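Local coordinates for protein Lmaj004091aaa (Leishmania major, PDB 1XTP) that probably transfers methyl groups from S-adenosyl-L-methionine to the N-terminal amine of proteins that begin with an X-Pro-Lys sequence, at residues R28-M33 and D203-D208; K47-K52 and S212-S217; S88-G93 and N190-F195; N157-I162 and Q184-P189. One frame throughout, in Å; residues are numbered along the deposited sequence.

Contact 1 (R28-M33 and D203-D208); sequences RSTDEM and DRFLVD
The first turn of helix 30-37 lies over strand 205-208, with the CA atoms of T30 and F205 8.2 Å apart, so the contact is carried mainly by side chains. The CB of F205 already points at the helix, and with chi1 63° the ring lies against T30 and M33. M33, a selenomethionine, covers one ring face. Its CE methyl is 4.1 Å from the ring centroid and 20° off the normal, a CH-pi contact displaced toward the rim. Its CB packs on F205 CZ at 3.7 Å. The bends of the M33 chain at chi2 and chi3 fold CE back over the ring. Strand 205-208 belongs to a small mixed sheet of four strands, and the helix packs against it. The selenium lies oblique to the F205 ring in a Met-aromatic contact, and it meets V207 CG2 tip to tip at 4.0 Å. T30 approaches F205 obliquely, its CG2 3.5 Å from CE2. S29 O lies at the edge of the F205 ring, near its plane. The helix start is N-capped: S29 OG accepts from E32 N at 3.1 Å. Y27 of the edge strand 26-27 also touches M33 and F205. L214 of strand 213-215 touches M33 and V207.

Contact 2 (K47-K52 and S212-S217); sequences KGWYGK and SSLTRS
S212 turns its OG away from its own backbone N (chi1 -163°), which points the hydroxyl at W49 O; W49 in turn swings its indole out with CG opposite the backbone N (chi1 167°), alongside the S212-L214 backbone. The hydroxyl donates to W49 O at 2.5 Å, a short bond. It arrives in the carbonyl plane, on a lone pair, with a C=O...donor angle of 124°. The same OG also touches the indole, 3.6 Å from W49 CE3. S212 O lies over one indole face, 3.9 Å above the plane and shifted toward the rim. The far end of the indole reaches further along the strand. There CH2 comes within 3.8 Å of S213 C and packs on L214 CD2 at 4.2 Å. S212 has positive phi and, with S213, faces D208 in a G1 beta bulge at the start of strand 213-215. This bulge presents S212 to the first turn of helix 49-58. K52, one turn on from G48, lays its CB on S212 CB at 3.7 Å. The indole nitrogen of W49 bonds to Y170 O, and W34 meets the ring edge-to-face. The W49 side chain lies about 7 Å from the bound S-adenosyl-L-homoselenocysteine. Farther along, L214 CD2 sits over the centre of the R216 guanidinium, which forms a salt bridge with D173.

Contact 3 (S88-G93 and N190-F195); sequences SLPGHG and NGYIFF
Two hydrogen bonds tie the loop 88-93 to the start of strand 191-198. Y192 OH donates to P90 O at 2.6 Å, in the carbonyl plane and on a lone pair. G93 N donates to N190 O at 2.9 Å, and here the donor is tilted 24° from the carbonyl plane. H92 CA adds a CA-H...O contact to the same N190 O.

The apolar contacts gather round the Y192 ring. Its CG is anti to the carbonyl carbon (chi1 -69°), which brings the ring against the loop. L89 CB sits over one face, 4.2 Å from the centroid and 24° off the normal, a CH-pi contact set toward the rim. H92 CB comes obliquely to Y192 CE1 at 3.7 Å.

Two carbon-to-oxygen contacts stand apart from these. P90 runs across the tyrosine at about a right angle, its CD 3.5 Å from Y192 OH. N190 CB lies 3.2 Å from G91 O.

K254 makes a cation-pi contact with Y192, and A252 touches both Y192 and L89. The loop, which joins helix 75-87 to strand 96-100, rests on strand 191-198 of the large mixed sheet, beside strand 248-253.

Contact 4 (N157-I162 and Q184-P189); sequences NTYDLI and QQALTP
T188 and D160 meet through their side chains, and T188 can be followed outward from its CB. The CB lies 3.5 Å from D160 OD1 and also near N157 OD1. From there the side chain branches. The OG1 branch lies between the backbone N and the carbonyl carbon (chi1 72°) and donates to D160 OD1 at 2.5 Å, a very short bond. OG1 is also 3.6 Å from Y159 O. CG2 touches T158 C and D160 OD1, both at 3.5 Å. The other carboxylate oxygen of D160 accepts from S95 N, so both oxygens are engaged.

The backbones are joined more extensively. A186 O accepts from both T158 N and Y159 N. The Y159 N-H comes in the carbonyl plane and nearly straight, at 174°, whereas T158 N stands well above that plane. N157 N donates to Q185 O on a lone pair, at 2.8 Å. In return T188 N donates to Y159 O, and Y159 with L187 forms a parallel beta bridge. N157 CA and L187 O add a CA-H...O contact. Deeper in, I162 CD1 packs on L187 CD2; the modelled 3.3 Å is unusually short and doubtful in detail.

The chain leaves strand 159-165, returns through helix 173-186 and continues into strand 191-198, parallel to the first: a beta-alpha-beta crossover of the Rossmann-like methyltransferase fold. The contact lies where the chain passes from the helix into the short strand 187-188, which pairs with Y159 at the start of the crossover. On the other flank of strand 159-165 lies strand 96-100, whose R96 touches T158 and Y159.

How the contacts relate
The contacts form two pairs on opposite sides of the chain's centre. Contacts 1 and 2 have centres 11 Å apart and share the small four-stranded sheet, where strands 205-208 and 213-215 are antiparallel neighbours. Contacts 3 and 4 have centres 9 Å apart and share the seven-stranded sheet through the parallel neighbours 159-165 and 191-198. Between the pairs, centres lie about 27 to 31 Å apart. Along the chain contacts 1 and 2 interlock. Contact 4 is nested inside contact 3, and both lie within the loops closed by contacts 1 and 2. The first two helices, 30-37 and 49-58, pack on the hairpin 205-215, which follows strand 191-198; contacts 3 and 4 lie in the Rossmann-like sheet of the methyltransferase.

Contact 1 (R28-M33 and D203-D208)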
loop_
_atom_site.group_PDB
_atom_site.type_symbol
_atom_site.label_atom_id
_atom_site.label_comp_id
_atom_site.label_asym_id
_atom_site.label_seq_id
_atom_site.Cartn_x
_atom_site.Cartn_y
_atom_site.Cartn_z
ATOM N N ARG A 28 -8.393 -16.967 15.547
ATOM C CA ARG A 28 -9.748 -16.535 15.851
ATOM C C ARG A 28 -9.972 -15.042 15.565
ATOM O O ARG A 28 -11.088 -14.616 15.262
ATOM C CB ARG A 28 -10.041 -16.826 17.325
ATOM N N SER A 29 -8.908 -14.253 15.685
ATOM C CA SER A 29 -8.987 -12.789 15.560
ATOM C C SER A 29 -7.640 -12.208 15.142
ATOM O O SER A 29 -6.602 -12.880 15.222
ATOM C CB SER A 29 -9.418 -12.143 16.885
ATOM O OG SER A 29 -8.382 -12.229 17.866
ATOM N N THR A 30 -7.662 -10.942 14.731
ATOM C CA THR A 30 -6.440 -10.217 14.363
ATOM C C THR A 30 -5.631 -9.915 15.597
ATOM O O THR A 30 -4.408 -9.894 15.566
ATOM C CB THR A 30 -6.779 -8.915 13.694
ATOM O OG1 THR A 30 -7.764 -8.256 14.487
ATOM C CG2 THR A 30 -7.346 -9.158 12.314
ATOM N N ASP A 31 -6.334 -9.655 16.696
ATOM C CA ASP A 31 -5.707 -9.410 17.997
ATOM C C ASP A 31 -4.846 -10.580 18.477
ATOM O O ASP A 31 -3.758 -10.393 19.023
ATOM C CB ASP A 31 -6.791 -9.097 19.030
ATOM C CG ASP A 31 -7.631 -7.891 18.630
ATOM O OD1 ASP A 31 -7.073 -6.785 18.472
ATOM O OD2 ASP A 31 -8.846 -8.058 18.439
ATOM N N GLU A 32 -5.369 -11.787 18.289
ATOM C CA GLU A 32 -4.633 -13.003 18.564
ATOM C C GLU A 32 -3.395 -13.124 17.642
ATOM O O GLU A 32 -2.323 -13.509 18.080
ATOM C CB GLU A 32 -5.574 -14.200 18.365
ATOM C CG GLU A 32 -5.017 -15.522 18.848
ATOM C CD GLU A 32 -5.708 -16.735 18.245
ATOM O OE1 GLU A 32 -6.717 -16.590 17.532
ATOM O OE2 GLU A 32 -5.215 -17.858 18.482
HETATM N N MSE A 33 -3.559 -12.799 16.366
HETATM C CA MSE A 33 -2.467 -12.897 15.395
HETATM C C MSE A 33 -1.330 -11.926 15.664
HETATM O O MSE A 33 -0.165 -12.318 15.644
HETATM C CB MSE A 33 -3.007 -12.681 13.989
HETATM C CG MSE A 33 -1.978 -12.798 12.898
HETATM SE SE MSE A 33 -1.173 -11.085 12.460
HETATM C CE MSE A 33 -2.774 -10.282 11.698
ATOM N N ASP A 203 -13.898 -12.321 4.091
ATOM C CA ASP A 203 -13.793 -11.522 5.312
ATOM C C ASP A 203 -12.676 -12.015 6.271
ATOM O O ASP A 203 -12.664 -11.658 7.443
ATOM C CB ASP A 203 -15.151 -11.456 6.033
ATOM C CG ASP A 203 -16.139 -10.479 5.359
ATOM N N ARG A 204 -11.754 -12.832 5.775
ATOM C CA ARG A 204 -10.644 -13.334 6.601
ATOM C C ARG A 204 -9.316 -12.874 6.027
ATOM O O ARG A 204 -9.206 -12.635 4.822
ATOM C CB ARG A 204 -10.684 -14.861 6.701
ATOM C CG ARG A 204 -11.880 -15.368 7.447
ATOM C CD ARG A 204 -11.968 -16.870 7.422
ATOM N NE ARG A 204 -11.032 -17.530 8.346
ATOM C CZ ARG A 204 -9.954 -18.253 7.998
ATOM N NH1 ARG A 204 -9.607 -18.440 6.719
ATOM N NH2 ARG A 204 -9.210 -18.813 8.956
ATOM N N PHE A 205 -8.312 -12.738 6.889
ATOM C CA PHE A 205 -6.990 -12.304 6.452
ATOM C C PHE A 205 -6.108 -13.497 6.181
ATOM O O PHE A 205 -6.420 -14.617 6.594
ATOM C CB PHE A 205 -6.311 -11.383 7.469
ATOM C CG PHE A 205 -6.032 -12.025 8.817
ATOM C CD1 PHE A 205 -4.914 -12.798 9.019
ATOM C CD2 PHE A 205 -6.892 -11.809 9.892
ATOM C CE1 PHE A 205 -4.651 -13.358 10.256
ATOM C CE2 PHE A 205 -6.647 -12.375 11.121
ATOM C CZ PHE A 205 -5.538 -13.154 11.313
ATOM N N LEU A 206 -5.012 -13.221 5.477
ATOM C CA LEU A 206 -3.998 -14.212 5.144
ATOM C C LEU A 206 -2.639 -13.586 5.370
ATOM O O LEU A 206 -2.239 -12.692 4.616
ATOM C CB LEU A 206 -4.118 -14.669 3.683
ATOM C CG LEU A 206 -3.080 -15.697 3.198
ATOM C CD1 LEU A 206 -3.072 -16.915 4.065
ATOM C CD2 LEU A 206 -3.355 -16.112 1.761
ATOM N N VAL A 207 -1.953 -14.046 6.417
ATOM C CA VAL A 207 -0.537 -13.723 6.635
ATOM C C VAL A 207 0.350 -14.550 5.668
ATOM O O VAL A 207 0.345 -15.796 5.669
ATOM C CB VAL A 207 -0.089 -13.966 8.099
ATOM C CG1 VAL A 207 1.388 -13.657 8.283
ATOM C CG2 VAL A 207 -0.908 -13.124 9.071
ATOM N N ASP A 208 1.103 -13.836 4.846
ATOM C CA ASP A 208 2.105 -14.458 3.978
ATOM C C ASP A 208 3.417 -14.603 4.772
ATOM O O ASP A 208 4.087 -13.615 5.106
ATOM C CB ASP A 208 2.308 -13.624 2.712
ATOM C CG ASP A 208 3.184 -14.332 1.670
ATOM O OD1 ASP A 208 4.104 -15.084 2.048
ATOM O OD2 ASP A 208 2.962 -14.126 0.467
#

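Contact 2 (K47-K52 and S212-S217)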
loop_
_atom_site.group_PDB
_atom_site.type_symbol
_atom_site.label_atom_id
_atom_site.label_comp_id
_atom_site.label_asym_id
_atom_site.label_seq_id
_atom_site.Cartn_x
_atom_site.Cartn_y
_atom_site.Cartn_z
ATOM N N LYS A 47 13.563 -12.615 12.711
ATOM C CA LYS A 47 12.490 -12.790 13.681
ATOM C C LYS A 47 11.450 -11.686 13.675
ATOM O O LYS A 47 10.410 -11.819 14.313
ATOM C CB LYS A 47 13.097 -12.881 15.071
ATOM C CG LYS A 47 14.040 -14.063 15.237
ATOM C CD LYS A 47 14.394 -14.269 16.688
ATOM C CE LYS A 47 15.540 -15.267 16.847
ATOM N NZ LYS A 47 15.802 -15.535 18.294
ATOM N N GLY A 48 11.726 -10.603 12.960
ATOM C CA GLY A 48 10.963 -9.388 13.092
ATOM C C GLY A 48 9.944 -9.271 11.978
ATOM O O GLY A 48 10.267 -9.515 10.824
ATOM N N TRP A 49 8.720 -8.901 12.337
ATOM C CA TRP A 49 7.634 -8.697 11.366
ATOM C C TRP A 49 8.071 -7.820 10.190
ATOM O O TRP A 49 7.909 -8.189 9.019
ATOM C CB TRP A 49 6.447 -8.070 12.072
ATOM C CG TRP A 49 5.435 -7.545 11.157
ATOM C CD1 TRP A 49 5.288 -6.255 10.764
ATOM C CD2 TRP A 49 4.430 -8.296 10.483
ATOM N NE1 TRP A 49 4.264 -6.147 9.872
ATOM C CE2 TRP A 49 3.712 -7.387 9.674
ATOM C CE3 TRP A 49 4.086 -9.661 10.449
ATOM C CZ2 TRP A 49 2.655 -7.784 8.868
ATOM C CZ3 TRP A 49 3.031 -10.062 9.638
ATOM C CH2 TRP A 49 2.324 -9.127 8.859
ATOM N N TYR A 50 8.627 -6.649 10.514
ATOM C CA TYR A 50 9.153 -5.738 9.505
ATOM C C TYR A 50 10.486 -6.195 8.951
ATOM O O TYR A 50 10.684 -6.154 7.739
ATOM C CB TYR A 50 9.302 -4.310 10.065
ATOM C CG TYR A 50 8.006 -3.608 10.263
ATOM C CD1 TYR A 50 7.193 -3.280 9.170
ATOM C CD2 TYR A 50 7.579 -3.243 11.528
ATOM C CE1 TYR A 50 5.990 -2.633 9.356
ATOM C CE2 TYR A 50 6.385 -2.594 11.725
ATOM C CZ TYR A 50 5.586 -2.292 10.629
ATOM O OH TYR A 50 4.400 -1.641 10.812
ATOM N N GLY A 51 11.391 -6.641 9.836
ATOM C CA GLY A 51 12.717 -7.041 9.426
ATOM C C GLY A 51 12.749 -8.162 8.404
ATOM O O GLY A 51 13.570 -8.171 7.489
ATOM N N LYS A 52 11.877 -9.136 8.586
ATOM C CA LYS A 52 11.792 -10.266 7.661
ATOM C C LYS A 52 11.355 -9.833 6.254
ATOM O O LYS A 52 11.745 -10.437 5.248
ATOM C CB LYS A 52 10.800 -11.288 8.208
ATOM C CG LYS A 52 11.289 -12.028 9.426
ATOM C CD LYS A 52 10.262 -13.024 9.887
ATOM C CE LYS A 52 9.302 -12.433 10.918
ATOM N NZ LYS A 52 8.377 -13.488 11.450
ATOM N N SER A 212 6.473 -11.808 4.919
ATOM C CA SER A 212 6.072 -11.167 6.189
ATOM C C SER A 212 5.114 -10.005 5.963
ATOM O O SER A 212 5.434 -8.847 6.236
ATOM C CB SER A 212 7.296 -10.721 7.014
ATOM O OG SER A 212 6.949 -10.460 8.372
ATOM N N SER A 213 3.926 -10.348 5.458
ATOM C CA SER A 213 2.913 -9.374 5.066
ATOM C C SER A 213 1.530 -9.990 5.245
ATOM O O SER A 213 1.408 -11.202 5.454
ATOM C CB SER A 213 3.105 -9.018 3.598
ATOM O OG SER A 213 2.844 -10.140 2.759
ATOM N N LEU A 214 0.470 -9.196 5.119
ATOM C CA LEU A 214 -0.849 -9.823 5.104
ATOM C C LEU A 214 -1.837 -9.144 4.159
ATOM O O LEU A 214 -1.780 -7.936 3.912
ATOM C CB LEU A 214 -1.443 -9.956 6.518
ATOM C CG LEU A 214 -2.211 -8.742 7.012
ATOM C CD1 LEU A 214 -2.964 -9.035 8.292
ATOM C CD2 LEU A 214 -1.236 -7.586 7.186
ATOM N N THR A 215 -2.734 -9.961 3.638
ATOM C CA THR A 215 -3.826 -9.517 2.801
ATOM C C THR A 215 -5.040 -9.430 3.697
ATOM O O THR A 215 -5.305 -10.345 4.494
ATOM C CB THR A 215 -4.086 -10.528 1.689
ATOM O OG1 THR A 215 -2.885 -10.682 0.938
ATOM C CG2 THR A 215 -5.232 -10.083 0.746
ATOM N N ARG A 216 -5.758 -8.324 3.573
ATOM C CA ARG A 216 -6.897 -8.055 4.415
ATOM C C ARG A 216 -8.148 -7.938 3.553
ATOM O O ARG A 216 -8.057 -7.731 2.339
ATOM C CB ARG A 216 -6.690 -6.740 5.155
ATOM C CG ARG A 216 -5.431 -6.644 5.996
ATOM C CD ARG A 216 -5.362 -5.218 6.594
ATOM N NE ARG A 216 -4.284 -4.975 7.562
ATOM C CZ ARG A 216 -3.083 -4.470 7.265
ATOM N NH1 ARG A 216 -2.719 -4.229 6.010
ATOM N NH2 ARG A 216 -2.207 -4.259 8.222
ATOM N N SER A 217 -9.312 -8.059 4.195
ATOM C CA SER A 217 -10.601 -7.864 3.528
ATOM C C SER A 217 -10.974 -6.384 3.470
ATOM O O SER A 217 -10.469 -5.558 4.241
ATOM C CB SER A 217 -11.696 -8.614 4.272
ATOM O OG SER A 217 -11.836 -8.096 5.591
#

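Contact 3 (S88-G93 and N190-F195)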
loop_
_atom_site.group_PDB
_atom_site.type_symbol
_atom_site.label_atom_id
_atom_site.label_comp_id
_atom_site.label_asym_id
_atom_site.label_seq_id
_atom_site.Cartn_x
_atom_site.Cartn_y
_atom_site.Cartn_z
ATOM N N SER A 88 -11.099 10.448 -12.433
ATOM C CA SER A 88 -12.460 10.626 -11.982
ATOM C C SER A 88 -12.616 11.308 -10.613
ATOM O O SER A 88 -13.740 11.499 -10.155
ATOM C CB SER A 88 -13.129 9.263 -11.912
ATOM O OG SER A 88 -12.597 8.522 -10.826
ATOM N N LEU A 89 -11.521 11.615 -9.925
ATOM C CA LEU A 89 -11.646 12.149 -8.570
ATOM C C LEU A 89 -11.951 13.641 -8.653
ATOM O O LEU A 89 -11.224 14.368 -9.306
ATOM C CB LEU A 89 -10.378 11.884 -7.759
ATOM C CG LEU A 89 -10.029 10.404 -7.622
ATOM C CD1 LEU A 89 -8.658 10.235 -6.952
ATOM C CD2 LEU A 89 -11.111 9.672 -6.847
ATOM N N PRO A 90 -13.058 14.093 -8.031
ATOM C CA PRO A 90 -13.404 15.523 -8.093
ATOM C C PRO A 90 -12.388 16.433 -7.427
ATOM O O PRO A 90 -11.860 16.123 -6.351
ATOM C CB PRO A 90 -14.756 15.606 -7.371
ATOM C CG PRO A 90 -15.284 14.232 -7.407
ATOM C CD PRO A 90 -14.082 13.334 -7.295
ATOM N N GLY A 91 -12.121 17.548 -8.096
ATOM C CA GLY A 91 -11.187 18.540 -7.619
ATOM C C GLY A 91 -9.888 17.959 -7.100
ATOM O O GLY A 91 -9.384 18.420 -6.080
ATOM N N HIS A 92 -9.342 16.948 -7.772
ATOM C CA HIS A 92 -8.032 16.397 -7.362
ATOM C C HIS A 92 -6.951 17.329 -7.884
ATOM O O HIS A 92 -7.028 17.775 -9.018
ATOM C CB HIS A 92 -7.832 14.935 -7.817
ATOM C CG HIS A 92 -7.768 14.740 -9.307
ATOM N ND1 HIS A 92 -8.895 14.648 -10.096
ATOM C CD2 HIS A 92 -6.715 14.598 -10.144
ATOM C CE1 HIS A 92 -8.537 14.467 -11.355
ATOM N NE2 HIS A 92 -7.219 14.440 -11.413
ATOM N N GLY A 93 -5.977 17.665 -7.045
ATOM C CA GLY A 93 -4.914 18.588 -7.434
ATOM C C GLY A 93 -3.902 17.880 -8.322
ATOM O O GLY A 93 -3.905 16.669 -8.403
ATOM N N ASN A 190 -6.985 19.725 -1.897
ATOM C CA ASN A 190 -7.391 18.981 -3.087
ATOM C C ASN A 190 -6.661 17.644 -3.209
ATOM O O ASN A 190 -6.525 17.081 -4.299
ATOM C CB ASN A 190 -7.147 19.834 -4.329
ATOM C CG ASN A 190 -7.904 21.135 -4.287
ATOM O OD1 ASN A 190 -8.903 21.253 -3.574
ATOM N ND2 ASN A 190 -7.423 22.132 -5.032
ATOM N N GLY A 191 -6.188 17.124 -2.089
ATOM C CA GLY A 191 -5.415 15.905 -2.132
ATOM C C GLY A 191 -6.228 14.668 -1.789
ATOM O O GLY A 191 -7.236 14.738 -1.101
ATOM N N TYR A 192 -5.762 13.523 -2.272
ATOM C CA TYR A 192 -6.329 12.238 -1.905
ATOM C C TYR A 192 -5.197 11.254 -1.633
ATOM O O TYR A 192 -4.113 11.353 -2.234
ATOM C CB TYR A 192 -7.136 11.678 -3.062
ATOM C CG TYR A 192 -8.421 12.380 -3.425
ATOM C CD1 TYR A 192 -8.430 13.445 -4.319
ATOM C CD2 TYR A 192 -9.636 11.921 -2.955
ATOM C CE1 TYR A 192 -9.620 14.071 -4.681
ATOM C CE2 TYR A 192 -10.839 12.541 -3.331
ATOM C CZ TYR A 192 -10.820 13.601 -4.193
ATOM O OH TYR A 192 -12.005 14.205 -4.578
ATOM N N ILE A 193 -5.447 10.309 -0.732
ATOM C CA ILE A 193 -4.652 9.073 -0.693
ATOM C C ILE A 193 -5.205 8.146 -1.755
ATOM O O ILE A 193 -6.379 7.828 -1.740
ATOM C CB ILE A 193 -4.720 8.340 0.658
ATOM C CG1 ILE A 193 -4.111 9.180 1.772
ATOM C CG2 ILE A 193 -3.942 7.046 0.598
ATOM C CD1 ILE A 193 -4.601 8.812 3.146
ATOM N N PHE A 194 -4.360 7.711 -2.680
ATOM C CA PHE A 194 -4.732 6.644 -3.588
ATOM C C PHE A 194 -4.194 5.299 -3.048
ATOM O O PHE A 194 -3.001 5.025 -3.119
ATOM C CB PHE A 194 -4.185 6.926 -4.968
ATOM C CG PHE A 194 -4.458 5.841 -5.969
ATOM C CD1 PHE A 194 -5.732 5.662 -6.498
ATOM C CD2 PHE A 194 -3.427 5.026 -6.422
ATOM C CE1 PHE A 194 -5.967 4.675 -7.451
ATOM C CE2 PHE A 194 -3.662 4.043 -7.377
ATOM C CZ PHE A 194 -4.940 3.870 -7.890
ATOM N N PHE A 195 -5.099 4.471 -2.532
ATOM C CA PHE A 195 -4.741 3.190 -1.924
ATOM C C PHE A 195 -5.204 2.053 -2.822
ATOM O O PHE A 195 -6.394 1.901 -3.062
ATOM C CB PHE A 195 -5.374 3.089 -0.536
ATOM C CG PHE A 195 -5.148 1.762 0.157
ATOM C CD1 PHE A 195 -3.899 1.143 0.143
ATOM C CD2 PHE A 195 -6.186 1.155 0.858
ATOM C CE1 PHE A 195 -3.701 -0.062 0.803
ATOM C CE2 PHE A 195 -6.005 -0.039 1.518
ATOM C CZ PHE A 195 -4.756 -0.650 1.507
#

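Contact 4 (N157-I162 and Q184-P189)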
loop_
_atom_site.group_PDB
_atom_site.type_symbol
_atom_site.label_atom_id
_atom_site.label_comp_id
_atom_site.label_asym_id
_atom_site.label_seq_id
_atom_site.Cartn_x
_atom_site.Cartn_y
_atom_site.Cartn_z
ATOM N N ASN A 157 0.184 19.405 4.580
ATOM C CA ASN A 157 -0.358 20.220 3.509
ATOM C C ASN A 157 0.571 20.284 2.295
ATOM O O ASN A 157 0.920 21.358 1.858
ATOM C CB ASN A 157 -0.623 21.628 4.061
ATOM C CG ASN A 157 -1.428 22.487 3.117
ATOM O OD1 ASN A 157 -2.009 21.993 2.149
ATOM N ND2 ASN A 157 -1.446 23.803 3.378
ATOM N N THR A 158 0.976 19.136 1.769
ATOM C CA THR A 158 1.993 19.087 0.710
ATOM C C THR A 158 1.553 18.362 -0.550
ATOM O O THR A 158 1.831 18.814 -1.663
ATOM C CB THR A 158 3.282 18.423 1.259
ATOM O OG1 THR A 158 3.825 19.255 2.273
ATOM C CG2 THR A 158 4.343 18.248 0.190
ATOM N N TYR A 159 0.901 17.220 -0.390
ATOM C CA TYR A 159 0.619 16.353 -1.527
ATOM C C TYR A 159 -0.818 16.393 -2.050
ATOM O O TYR A 159 -1.791 16.341 -1.282
ATOM C CB TYR A 159 1.012 14.930 -1.182
ATOM C CG TYR A 159 2.485 14.781 -0.960
ATOM C CD1 TYR A 159 3.373 14.811 -2.031
ATOM C CD2 TYR A 159 3.001 14.621 0.323
ATOM C CE1 TYR A 159 4.735 14.671 -1.820
ATOM C CE2 TYR A 159 4.376 14.490 0.549
ATOM C CZ TYR A 159 5.237 14.515 -0.525
ATOM O OH TYR A 159 6.604 14.366 -0.315
ATOM N N ASP A 160 -0.929 16.483 -3.374
ATOM C CA ASP A 160 -2.201 16.331 -4.069
ATOM C C ASP A 160 -2.530 14.831 -4.307
ATOM O O ASP A 160 -3.702 14.453 -4.448
ATOM C CB ASP A 160 -2.174 17.100 -5.388
ATOM C CG ASP A 160 -2.060 18.604 -5.192
ATOM O OD1 ASP A 160 -2.626 19.145 -4.228
ATOM O OD2 ASP A 160 -1.432 19.264 -6.033
ATOM N N LEU A 161 -1.513 13.974 -4.334
ATOM C CA LEU A 161 -1.783 12.534 -4.337
ATOM C C LEU A 161 -0.746 11.790 -3.534
ATOM O O LEU A 161 0.422 12.117 -3.601
ATOM C CB LEU A 161 -1.843 11.989 -5.758
ATOM C CG LEU A 161 -2.598 10.657 -5.913
ATOM C CD1 LEU A 161 -4.134 10.845 -5.841
ATOM C CD2 LEU A 161 -2.203 9.960 -7.211
ATOM N N ILE A 162 -1.198 10.821 -2.740
ATOM C CA ILE A 162 -0.314 9.941 -1.985
ATOM C C ILE A 162 -0.681 8.509 -2.343
ATOM O O ILE A 162 -1.743 8.007 -1.980
ATOM C CB ILE A 162 -0.415 10.170 -0.461
ATOM C CG1 ILE A 162 -0.038 11.612 -0.119
ATOM C CG2 ILE A 162 0.483 9.171 0.300
ATOM C CD1 ILE A 162 -0.186 11.963 1.335
ATOM N N GLN A 184 -2.927 11.809 5.844
ATOM C CA GLN A 184 -4.049 12.718 5.740
ATOM C C GLN A 184 -3.591 14.149 5.992
ATOM O O GLN A 184 -3.978 15.052 5.266
ATOM C CB GLN A 184 -5.141 12.332 6.728
ATOM C CG GLN A 184 -6.394 13.208 6.644
ATOM C CD GLN A 184 -7.379 12.859 7.727
ATOM O OE1 GLN A 184 -6.995 12.671 8.877
ATOM N NE2 GLN A 184 -8.647 12.732 7.367
ATOM N N GLN A 185 -2.769 14.343 7.014
ATOM C CA GLN A 185 -2.271 15.676 7.347
ATOM C C GLN A 185 -1.253 16.203 6.324
ATOM O O GLN A 185 -1.082 17.417 6.175
ATOM C CB GLN A 185 -1.699 15.710 8.772
ATOM C CG GLN A 185 -0.469 14.854 9.000
ATOM C CD GLN A 185 0.822 15.537 8.579
ATOM O OE1 GLN A 185 1.022 16.728 8.843
ATOM N NE2 GLN A 185 1.708 14.781 7.935
ATOM N N ALA A 186 -0.607 15.284 5.609
ATOM C CA ALA A 186 0.302 15.626 4.524
ATOM C C ALA A 186 -0.421 16.014 3.231
ATOM O O ALA A 186 0.219 16.503 2.297
ATOM C CB ALA A 186 1.241 14.475 4.262
ATOM N N LEU A 187 -1.738 15.807 3.151
ATOM C CA LEU A 187 -2.471 16.191 1.940
ATOM C C LEU A 187 -2.791 17.659 1.907
ATOM O O LEU A 187 -3.013 18.266 2.945
ATOM C CB LEU A 187 -3.778 15.435 1.821
ATOM C CG LEU A 187 -3.691 13.913 1.671
ATOM C CD1 LEU A 187 -5.119 13.375 1.688
ATOM C CD2 LEU A 187 -2.946 13.462 0.408
ATOM N N THR A 188 -2.828 18.208 0.703
ATOM C CA THR A 188 -3.443 19.528 0.462
ATOM C C THR A 188 -4.978 19.415 0.479
ATOM O O THR A 188 -5.525 18.312 0.460
ATOM C CB THR A 188 -3.004 20.130 -0.900
ATOM O OG1 THR A 188 -3.634 19.408 -1.966
ATOM C CG2 THR A 188 -1.485 20.082 -1.037
ATOM N N PRO A 189 -5.682 20.558 0.509
ATOM C CA PRO A 189 -7.149 20.471 0.447
ATOM C C PRO A 189 -7.717 19.731 -0.782
ATOM O O PRO A 189 -8.806 19.168 -0.704
ATOM C CB PRO A 189 -7.590 21.950 0.476
ATOM C CG PRO A 189 -6.426 22.659 1.160
ATOM C CD PRO A 189 -5.216 21.952 0.626
#